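PDB 6TZ0: RNA-dependent RNA Polymerase from Bombyx mori cytoplasmic polyhedrosis virus, which catalyses RNA-templated RNA synthesis, making the viral plus strands by fully conservative transcription and, after core assembly, the complementary minus strands. Local coordinates for residues T903-I913 against V1001-I1011; T793-Y801 against Q990-L998. All coordinates share one frame; numbering follows the deposited sequence.

Contact 1: T903-I913 against V1001-I1011; sequences TGALLLIDLNI and VIVAKTRDYKI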
loop_
_atom_site.group_PDB
_atom_site.type_symbol
_atom_site.label_atom_id
_atom_site.label_comp_id
_atom_site.label_asym_id
_atom_site.label_seq_id
_atom_site.Cartn_x
_atom_site.Cartn_y
_atom_site.Cartn_z
ATOM N N THR A 903 7.228 -34.999 29.157
ATOM C CA THR A 903 8.441 -34.523 29.803
ATOM C C THR A 903 9.563 -34.278 28.804
ATOM O O THR A 903 10.389 -33.388 29.021
ATOM C CB THR A 903 8.864 -35.506 30.896
ATOM O OG1 THR A 903 10.070 -35.050 31.519
ATOM C CG2 THR A 903 9.060 -36.891 30.344
ATOM N N GLY A 904 9.579 -35.007 27.685
ATOM C CA GLY A 904 10.527 -34.696 26.631
ATOM C C GLY A 904 10.207 -33.382 25.947
ATOM O O GLY A 904 11.109 -32.611 25.613
ATOM N N ALA A 905 8.916 -33.095 25.765
ATOM C CA ALA A 905 8.506 -31.823 25.180
ATOM C C ALA A 905 8.829 -30.658 26.105
ATOM O O ALA A 905 9.283 -29.600 25.649
ATOM C CB ALA A 905 7.015 -31.856 24.868
ATOM N N LEU A 906 8.628 -30.842 27.411
ATOM C CA LEU A 906 8.933 -29.774 28.355
ATOM C C LEU A 906 10.434 -29.593 28.536
ATOM O O LEU A 906 10.900 -28.461 28.689
ATOM C CB LEU A 906 8.242 -30.046 29.685
ATOM C CG LEU A 906 6.724 -29.908 29.546
ATOM C CD1 LEU A 906 6.006 -30.353 30.797
ATOM C CD2 LEU A 906 6.364 -28.472 29.209
ATOM N N LEU A 907 11.203 -30.683 28.480
ATOM C CA LEU A 907 12.659 -30.593 28.474
ATOM C C LEU A 907 13.167 -29.894 27.220
ATOM O O LEU A 907 14.120 -29.112 27.283
ATOM C CB LEU A 907 13.234 -32.004 28.603
ATOM C CG LEU A 907 14.714 -32.341 28.753
ATOM C CD1 LEU A 907 14.835 -33.520 29.676
ATOM C CD2 LEU A 907 15.276 -32.730 27.407
ATOM N N LEU A 908 12.522 -30.145 26.080
ATOM C CA LEU A 908 12.899 -29.495 24.831
ATOM C C LEU A 908 12.607 -28.001 24.864
ATOM O O LEU A 908 13.444 -27.195 24.443
ATOM C CB LEU A 908 12.174 -30.180 23.671
ATOM C CG LEU A 908 12.356 -29.737 22.223
ATOM C CD1 LEU A 908 12.351 -30.954 21.340
ATOM C CD2 LEU A 908 11.199 -28.844 21.819
ATOM N N ILE A 909 11.426 -27.610 25.348
ATOM C CA ILE A 909 11.111 -26.186 25.420
ATOM C C ILE A 909 11.895 -25.502 26.541
ATOM O O ILE A 909 12.131 -24.290 26.481
ATOM C CB ILE A 909 9.581 -25.988 25.541
ATOM C CG1 ILE A 909 9.184 -24.546 25.233
ATOM C CG2 ILE A 909 9.075 -26.347 26.916
ATOM C CD1 ILE A 909 9.523 -24.119 23.832
ATOM N N ASP A 910 12.370 -26.262 27.531
ATOM C CA ASP A 910 13.214 -25.700 28.577
ATOM C C ASP A 910 14.634 -25.460 28.080
ATOM O O ASP A 910 15.236 -24.425 28.389
ATOM C CB ASP A 910 13.222 -26.642 29.781
ATOM C CG ASP A 910 13.759 -25.994 31.043
ATOM O OD1 ASP A 910 14.069 -24.784 31.033
ATOM O OD2 ASP A 910 13.883 -26.711 32.059
ATOM N N LEU A 911 15.185 -26.393 27.306
ATOM C CA LEU A 911 16.582 -26.304 26.898
ATOM C C LEU A 911 16.815 -25.418 25.683
ATOM O O LEU A 911 17.982 -25.225 25.321
ATOM C CB LEU A 911 17.142 -27.699 26.626
ATOM C CG LEU A 911 17.325 -28.544 27.882
ATOM C CD1 LEU A 911 17.720 -29.939 27.500
ATOM C CD2 LEU A 911 18.366 -27.925 28.795
ATOM N N ASN A 912 15.749 -24.901 25.057
ATOM C CA ASN A 912 15.821 -23.951 23.935
ATOM C C ASN A 912 16.592 -24.517 22.742
ATOM O O ASN A 912 17.320 -23.797 22.056
ATOM C CB ASN A 912 16.416 -22.610 24.372
ATOM C CG ASN A 912 15.511 -21.847 25.303
ATOM O OD1 ASN A 912 15.801 -21.701 26.489
ATOM N ND2 ASN A 912 14.420 -21.323 24.764
ATOM N N ILE A 913 16.435 -25.819 22.499
ATOM C CA ILE A 913 17.131 -26.453 21.387
ATOM C C ILE A 913 16.536 -26.006 20.055
ATOM O O ILE A 913 17.266 -25.794 19.078
ATOM C CB ILE A 913 17.103 -27.983 21.572
ATOM C CG1 ILE A 913 17.880 -28.357 22.832
ATOM C CG2 ILE A 913 17.705 -28.712 20.381
ATOM C CD1 ILE A 913 17.738 -29.800 23.235
ATOM N N VAL A 1001 24.291 -28.245 30.156
ATOM C CA VAL A 1001 22.911 -28.351 30.606
ATOM C C VAL A 1001 22.174 -29.511 29.943
ATOM O O VAL A 1001 21.195 -30.000 30.523
ATOM C CB VAL A 1001 22.137 -27.029 30.427
ATOM C CG1 VAL A 1001 22.815 -25.913 31.209
ATOM C CG2 VAL A 1001 21.974 -26.656 28.971
ATOM N N ILE A 1002 22.640 -29.996 28.781
ATOM C CA ILE A 1002 22.149 -31.279 28.260
ATOM C C ILE A 1002 22.445 -32.402 29.250
ATOM O O ILE A 1002 21.582 -33.234 29.549
ATOM C CB ILE A 1002 22.754 -31.586 26.875
ATOM C CG1 ILE A 1002 22.305 -30.579 25.820
ATOM C CG2 ILE A 1002 22.369 -32.981 26.405
ATOM C CD1 ILE A 1002 20.835 -30.547 25.582
ATOM N N VAL A 1003 23.662 -32.422 29.798
ATOM C CA VAL A 1003 24.028 -33.455 30.765
ATOM C C VAL A 1003 23.294 -33.245 32.086
ATOM O O VAL A 1003 22.806 -34.202 32.701
ATOM C CB VAL A 1003 25.558 -33.481 30.951
ATOM C CG1 VAL A 1003 25.969 -34.418 32.078
ATOM C CG2 VAL A 1003 26.228 -33.919 29.665
ATOM N N ALA A 1004 23.157 -31.989 32.517
ATOM C CA ALA A 1004 22.616 -31.713 33.843
ATOM C C ALA A 1004 21.107 -31.926 33.903
ATOM O O ALA A 1004 20.602 -32.517 34.863
ATOM C CB ALA A 1004 22.974 -30.289 34.263
ATOM N N LYS A 1005 20.369 -31.468 32.894
ATOM C CA LYS A 1005 18.915 -31.493 32.938
ATOM C C LYS A 1005 18.309 -32.817 32.492
ATOM O O LYS A 1005 17.082 -32.938 32.487
ATOM C CB LYS A 1005 18.346 -30.361 32.073
ATOM C CG LYS A 1005 18.720 -28.963 32.534
ATOM C CD LYS A 1005 18.043 -28.626 33.851
ATOM C CE LYS A 1005 18.412 -27.232 34.333
ATOM N NZ LYS A 1005 17.831 -26.171 33.463
ATOM N N THR A 1006 19.114 -33.812 32.118
ATOM C CA THR A 1006 18.576 -35.062 31.596
ATOM C C THR A 1006 18.936 -36.264 32.461
ATOM O O THR A 1006 19.000 -37.390 31.966
ATOM C CB THR A 1006 19.038 -35.302 30.159
ATOM O OG1 THR A 1006 20.469 -35.287 30.104
ATOM C CG2 THR A 1006 18.472 -34.247 29.222
ATOM N N ARG A 1007 19.164 -36.055 33.757
ATOM C CA ARG A 1007 19.405 -37.195 34.633
ATOM C C ARG A 1007 18.093 -37.839 35.068
ATOM O O ARG A 1007 17.819 -38.998 34.743
ATOM C CB ARG A 1007 20.233 -36.765 35.845
ATOM C CG ARG A 1007 21.654 -36.382 35.493
ATOM C CD ARG A 1007 22.430 -35.955 36.720
ATOM N NE ARG A 1007 22.578 -37.048 37.675
ATOM C CZ ARG A 1007 23.559 -37.944 37.642
ATOM N NH1 ARG A 1007 23.616 -38.901 38.555
ATOM N NH2 ARG A 1007 24.486 -37.883 36.696
ATOM N N ASP A 1008 17.266 -37.095 35.798
ATOM C CA ASP A 1008 15.921 -37.528 36.150
ATOM C C ASP A 1008 14.857 -36.663 35.494
ATOM O O ASP A 1008 13.970 -37.188 34.811
ATOM C CB ASP A 1008 15.731 -37.509 37.673
ATOM C CG ASP A 1008 16.551 -38.571 38.375
ATOM O OD1 ASP A 1008 16.823 -39.622 37.758
ATOM O OD2 ASP A 1008 16.923 -38.358 39.546
ATOM N N TYR A 1009 14.954 -35.345 35.686
ATOM C CA TYR A 1009 14.084 -34.324 35.099
ATOM C C TYR A 1009 12.618 -34.554 35.479
ATOM O O TYR A 1009 11.791 -35.006 34.685
ATOM C CB TYR A 1009 14.251 -34.216 33.579
ATOM C CG TYR A 1009 13.593 -32.970 33.030
ATOM C CD1 TYR A 1009 14.175 -31.726 33.222
ATOM C CD2 TYR A 1009 12.387 -33.029 32.344
ATOM C CE1 TYR A 1009 13.585 -30.581 32.739
ATOM C CE2 TYR A 1009 11.785 -31.887 31.865
ATOM C CZ TYR A 1009 12.392 -30.666 32.064
ATOM O OH TYR A 1009 11.813 -29.515 31.587
ATOM N N LYS A 1010 12.339 -34.318 36.753
ATOM C CA LYS A 1010 10.962 -34.065 37.136
ATOM C C LYS A 1010 10.507 -32.743 36.531
ATOM O O LYS A 1010 11.298 -31.814 36.344
ATOM C CB LYS A 1010 10.808 -34.027 38.657
ATOM C CG LYS A 1010 10.560 -35.378 39.314
ATOM C CD LYS A 1010 11.825 -36.200 39.471
ATOM C CE LYS A 1010 12.730 -35.608 40.533
ATOM N NZ LYS A 1010 13.922 -36.457 40.788
ATOM N N ILE A 1011 9.226 -32.670 36.203
ATOM C CA ILE A 1011 8.654 -31.431 35.677
ATOM C C ILE A 1011 8.441 -30.460 36.838
ATOM O O ILE A 1011 7.834 -30.846 37.847
ATOM C CB ILE A 1011 7.348 -31.715 34.949
ATOM C CG1 ILE A 1011 7.601 -32.649 33.765
ATOM C CG2 ILE A 1011 6.722 -30.427 34.461
ATOM C CD1 ILE A 1011 6.349 -33.239 33.172
#

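Contact 2: T793-Y801 against Q990-L998; sequences TLSVDNKLY and QSKRVSSRL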
loop_
_atom_site.group_PDB
_atom_site.type_symbol
_atom_site.label_atom_id
_atom_site.label_comp_id
_atom_site.label_asym_id
_atom_site.label_seq_id
_atom_site.Cartn_x
_atom_site.Cartn_y
_atom_site.Cartn_z
ATOM N N THR A 793 16.776 -30.573 12.374
ATOM C CA THR A 793 18.161 -30.997 12.238
ATOM C C THR A 793 19.061 -29.945 12.860
ATOM O O THR A 793 18.852 -28.745 12.658
ATOM C CB THR A 793 18.538 -31.209 10.773
ATOM O OG1 THR A 793 18.388 -29.977 10.059
ATOM C CG2 THR A 793 17.649 -32.266 10.147
ATOM N N LEU A 794 20.053 -30.391 13.618
ATOM C CA LEU A 794 20.939 -29.475 14.312
ATOM C C LEU A 794 22.364 -29.997 14.250
ATOM O O LEU A 794 22.609 -31.183 14.482
ATOM C CB LEU A 794 20.493 -29.282 15.765
ATOM C CG LEU A 794 21.275 -28.249 16.569
ATOM C CD1 LEU A 794 21.198 -26.897 15.892
ATOM C CD2 LEU A 794 20.732 -28.165 17.983
ATOM N N SER A 795 23.296 -29.104 13.927
ATOM C CA SER A 795 24.705 -29.460 13.858
ATOM C C SER A 795 25.250 -29.662 15.262
ATOM O O SER A 795 25.016 -28.844 16.152
ATOM C CB SER A 795 25.495 -28.383 13.117
ATOM O OG SER A 795 25.424 -27.140 13.788
ATOM N N VAL A 796 25.939 -30.777 15.470
ATOM C CA VAL A 796 26.442 -31.157 16.781
ATOM C C VAL A 796 27.921 -31.499 16.652
ATOM O O VAL A 796 28.378 -31.990 15.616
ATOM C CB VAL A 796 25.636 -32.338 17.374
ATOM C CG1 VAL A 796 24.212 -31.916 17.699
ATOM C CG2 VAL A 796 25.574 -33.466 16.384
ATOM N N ASP A 797 28.673 -31.229 17.714
ATOM C CA ASP A 797 30.123 -31.352 17.672
ATOM C C ASP A 797 30.536 -32.820 17.746
ATOM O O ASP A 797 29.814 -33.660 18.286
ATOM C CB ASP A 797 30.747 -30.555 18.819
ATOM C CG ASP A 797 32.224 -30.274 18.611
ATOM O OD1 ASP A 797 32.790 -30.711 17.587
ATOM O OD2 ASP A 797 32.821 -29.600 19.477
ATOM N N ASN A 798 31.715 -33.122 17.193
ATOM C CA ASN A 798 32.145 -34.512 17.041
ATOM C C ASN A 798 32.594 -35.127 18.356
ATOM O O ASN A 798 32.264 -36.282 18.645
ATOM C CB ASN A 798 33.274 -34.610 16.022
ATOM C CG ASN A 798 32.802 -34.378 14.623
ATOM O OD1 ASN A 798 31.724 -34.832 14.240
ATOM N ND2 ASN A 798 33.604 -33.676 13.835
ATOM N N LYS A 799 33.368 -34.386 19.150
ATOM C CA LYS A 799 33.760 -34.887 20.462
ATOM C C LYS A 799 32.563 -34.928 21.405
ATOM O O LYS A 799 32.506 -35.766 22.313
ATOM C CB LYS A 799 34.888 -34.017 21.028
ATOM C CG LYS A 799 35.473 -34.502 22.345
ATOM C CD LYS A 799 36.177 -35.839 22.154
ATOM C CE LYS A 799 36.824 -36.320 23.440
ATOM N NZ LYS A 799 35.802 -36.654 24.472
ATOM N N LEU A 800 31.578 -34.067 21.161
ATOM C CA LEU A 800 30.377 -33.945 21.968
ATOM C C LEU A 800 29.185 -34.678 21.354
ATOM O O LEU A 800 28.043 -34.393 21.715
ATOM C CB LEU A 800 30.048 -32.463 22.167
ATOM C CG LEU A 800 30.754 -31.604 23.230
ATOM C CD1 LEU A 800 32.236 -31.380 22.977
ATOM C CD2 LEU A 800 30.078 -30.258 23.276
ATOM N N TYR A 801 29.432 -35.622 20.444
ATOM C CA TYR A 801 28.361 -36.264 19.681
ATOM C C TYR A 801 27.654 -37.343 20.497
ATOM O O TYR A 801 26.428 -37.312 20.665
ATOM C CB TYR A 801 28.941 -36.870 18.400
ATOM C CG TYR A 801 27.921 -37.394 17.416
ATOM C CD1 TYR A 801 27.311 -36.541 16.515
ATOM C CD2 TYR A 801 27.566 -38.737 17.387
ATOM C CE1 TYR A 801 26.377 -36.999 15.608
ATOM C CE2 TYR A 801 26.630 -39.208 16.483
ATOM C CZ TYR A 801 26.040 -38.332 15.597
ATOM O OH TYR A 801 25.109 -38.787 14.694
ATOM N N GLN A 990 24.631 -17.585 9.168
ATOM C CA GLN A 990 25.383 -18.214 10.241
ATOM C C GLN A 990 24.526 -19.282 10.906
ATOM O O GLN A 990 23.440 -18.983 11.414
ATOM C CB GLN A 990 25.823 -17.179 11.276
ATOM C CG GLN A 990 26.632 -17.755 12.416
ATOM C CD GLN A 990 27.058 -16.701 13.413
ATOM O OE1 GLN A 990 26.727 -15.526 13.268
ATOM N NE2 GLN A 990 27.792 -17.117 14.435
ATOM N N SER A 991 25.012 -20.517 10.900
ATOM C CA SER A 991 24.330 -21.611 11.569
ATOM C C SER A 991 24.792 -21.713 13.019
ATOM O O SER A 991 25.758 -21.075 13.440
ATOM C CB SER A 991 24.577 -22.928 10.836
ATOM O OG SER A 991 23.956 -24.007 11.514
ATOM N N LYS A 992 24.081 -22.531 13.791
ATOM C CA LYS A 992 24.349 -22.684 15.212
ATOM C C LYS A 992 24.517 -24.157 15.555
ATOM O O LYS A 992 23.948 -25.034 14.900
ATOM C CB LYS A 992 23.231 -22.059 16.052
ATOM C CG LYS A 992 23.184 -20.549 15.936
ATOM C CD LYS A 992 22.076 -19.941 16.760
ATOM C CE LYS A 992 22.168 -18.424 16.727
ATOM N NZ LYS A 992 21.932 -17.883 15.360
ATOM N N ARG A 993 25.313 -24.419 16.589
ATOM C CA ARG A 993 25.644 -25.773 17.000
ATOM C C ARG A 993 25.615 -25.877 18.517
ATOM O O ARG A 993 25.510 -24.875 19.228
ATOM C CB ARG A 993 27.026 -26.203 16.477
ATOM C CG ARG A 993 28.212 -25.561 17.186
ATOM C CD ARG A 993 28.682 -24.299 16.482
ATOM N NE ARG A 993 29.919 -23.775 17.056
ATOM C CZ ARG A 993 31.130 -24.004 16.554
ATOM N NH1 ARG A 993 31.269 -24.750 15.469
ATOM N NH2 ARG A 993 32.202 -23.489 17.139
ATOM N N VAL A 994 25.717 -27.105 19.014
ATOM C CA VAL A 994 25.882 -27.333 20.444
ATOM C C VAL A 994 27.369 -27.272 20.774
ATOM O O VAL A 994 28.225 -27.716 19.997
ATOM C CB VAL A 994 25.225 -28.665 20.881
ATOM C CG1 VAL A 994 25.894 -29.872 20.266
ATOM C CG2 VAL A 994 25.198 -28.804 22.399
ATOM N N SER A 995 27.682 -26.628 21.894
ATOM C CA SER A 995 29.041 -26.585 22.411
ATOM C C SER A 995 28.992 -26.923 23.890
ATOM O O SER A 995 27.955 -27.385 24.374
ATOM C CB SER A 995 29.684 -25.219 22.168
ATOM O OG SER A 995 29.841 -24.972 20.781
ATOM N N SER A 996 30.099 -26.698 24.604
ATOM C CA SER A 996 30.215 -27.146 25.990
ATOM C C SER A 996 29.252 -26.404 26.910
ATOM O O SER A 996 28.762 -26.975 27.892
ATOM C CB SER A 996 31.655 -26.965 26.469
ATOM O OG SER A 996 32.548 -27.764 25.712
ATOM N N ARG A 997 28.953 -25.139 26.589
ATOM C CA ARG A 997 28.000 -24.363 27.378
ATOM C C ARG A 997 26.595 -24.943 27.282
ATOM O O ARG A 997 25.846 -24.937 28.265
ATOM C CB ARG A 997 28.012 -22.904 26.923
ATOM C CG ARG A 997 27.138 -21.978 27.755
ATOM C CD ARG A 997 27.195 -20.547 27.252
ATOM N NE ARG A 997 28.515 -19.945 27.429
ATOM C CZ ARG A 997 28.922 -19.348 28.545
ATOM N NH1 ARG A 997 30.139 -18.829 28.616
ATOM N NH2 ARG A 997 28.112 -19.272 29.593
ATOM N N LEU A 998 26.228 -25.476 26.118
ATOM C CA LEU A 998 24.913 -26.088 25.991
ATOM C C LEU A 998 24.958 -27.567 26.358
ATOM O O LEU A 998 23.983 -28.097 26.900
ATOM C CB LEU A 998 24.383 -25.871 24.570
ATOM C CG LEU A 998 22.874 -25.886 24.280
ATOM C CD1 LEU A 998 22.257 -27.266 24.155
ATOM C CD2 LEU A 998 22.149 -25.086 25.349
#

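Contact 1: T903-I913 against V1001-I1011
Y1009 lies against L907 of helix 902-911 in the C-terminal region of the polymerase, where the last turn of helix 996-1004 and the loop after it pack along that helix. With CG anti to the backbone N (chi1 -167°), the tyrosine ring projects from the loop to the helix backbone. L907 covers one ring face: its CD1 is 3.8 Å from the Y1009 ring centroid and 21° off the normal, a CH-pi contact, while L907 CB comes within 3.6 Å of Y1009 CE2. In the ring plane, T903 OG1 sits at the CD2 edge and D910 OD2 near CE1 and OH, the D910 carboxylate being turned 44° from that plane. Y1009 OH lies 3.2 Å from L906 O. Close by, D910 OD2 and K1005 NZ are 4.2 Å apart, too far for a salt bridge, though their charges probably attract weakly. Apolar contacts continue in both directions from the ring. L906 crosses I1011 at about a right angle, with CD1 3.7 Å from I1011 CG2. Toward the other end, the branches of L911 part company: L911 runs past V1001 in the opposite direction, its CD2 touching V1001 CG2, while CD1 lies 3.7 Å from I1002 CD1, the same methyl that I913 CD1 touches.

Contact 2: T793-Y801 against Q990-L998
S795, on the strand that begins at residue 791, meets K992 and R993. Its CB is 4.1 Å from K992 O, hardly in touch. One bond further, chi1 of 62° sets OG between the backbone N and the carbonyl carbon, and from there the S795 OG hydroxyl donates a weak hydrogen bond to K992 O over 2.8 Å. S795 OG also has R993 CB 3.3 Å away. L794 comes to the K992 carbonyl too, its CD1 lying 3.5 Å from K992 O, so polar and apolar groups share that oxygen. The S795 carbonyl faces R993 and V994: V994 N gives S795 O a weak bond of 3.4 Å, and R993 CA adds a CA-H...O contact. Next along, V994 is buried, and the V994 and V796 side chains cross at a slant, with V994 CG1 3.7 Å from V796 CG1. Beyond D797 the chain makes a type I turn, N798 to Y801, which brings L800 back to the other segment; L800 CD2 lies 3.6 Å from S995 C, beside the start of helix 996-1004. On its other side, strand 791-795 bonds through L794 to M828 of strand 827-831. The arrangement is that of the edge strand of an antiparallel sheet, flanked by an extended chain that leads into the N-terminus of a helix.

How the contacts relate
Helix 996-1004 joins the two contacts: its N-terminal end and the lead-in serve contact 2, its last turn serves contact 1. Their centres are about 17 Å apart, and the segments interleave along the chain. They also touch directly, with I913 CG2 3.9 Å from L794 CD2 and L911 O 4.2 Å from L998 CD2. Helix 801-808, which begins at the last residue of the turn in contact 2, returns to contact 1 through N807, packed by I1002 and T1006. Contact 1 is remote from the known binding sites. In contact 2 the L794 side chain is about 11 Å from that of R791, on the same strand, an ATP-binding residue although no ATP is bound here.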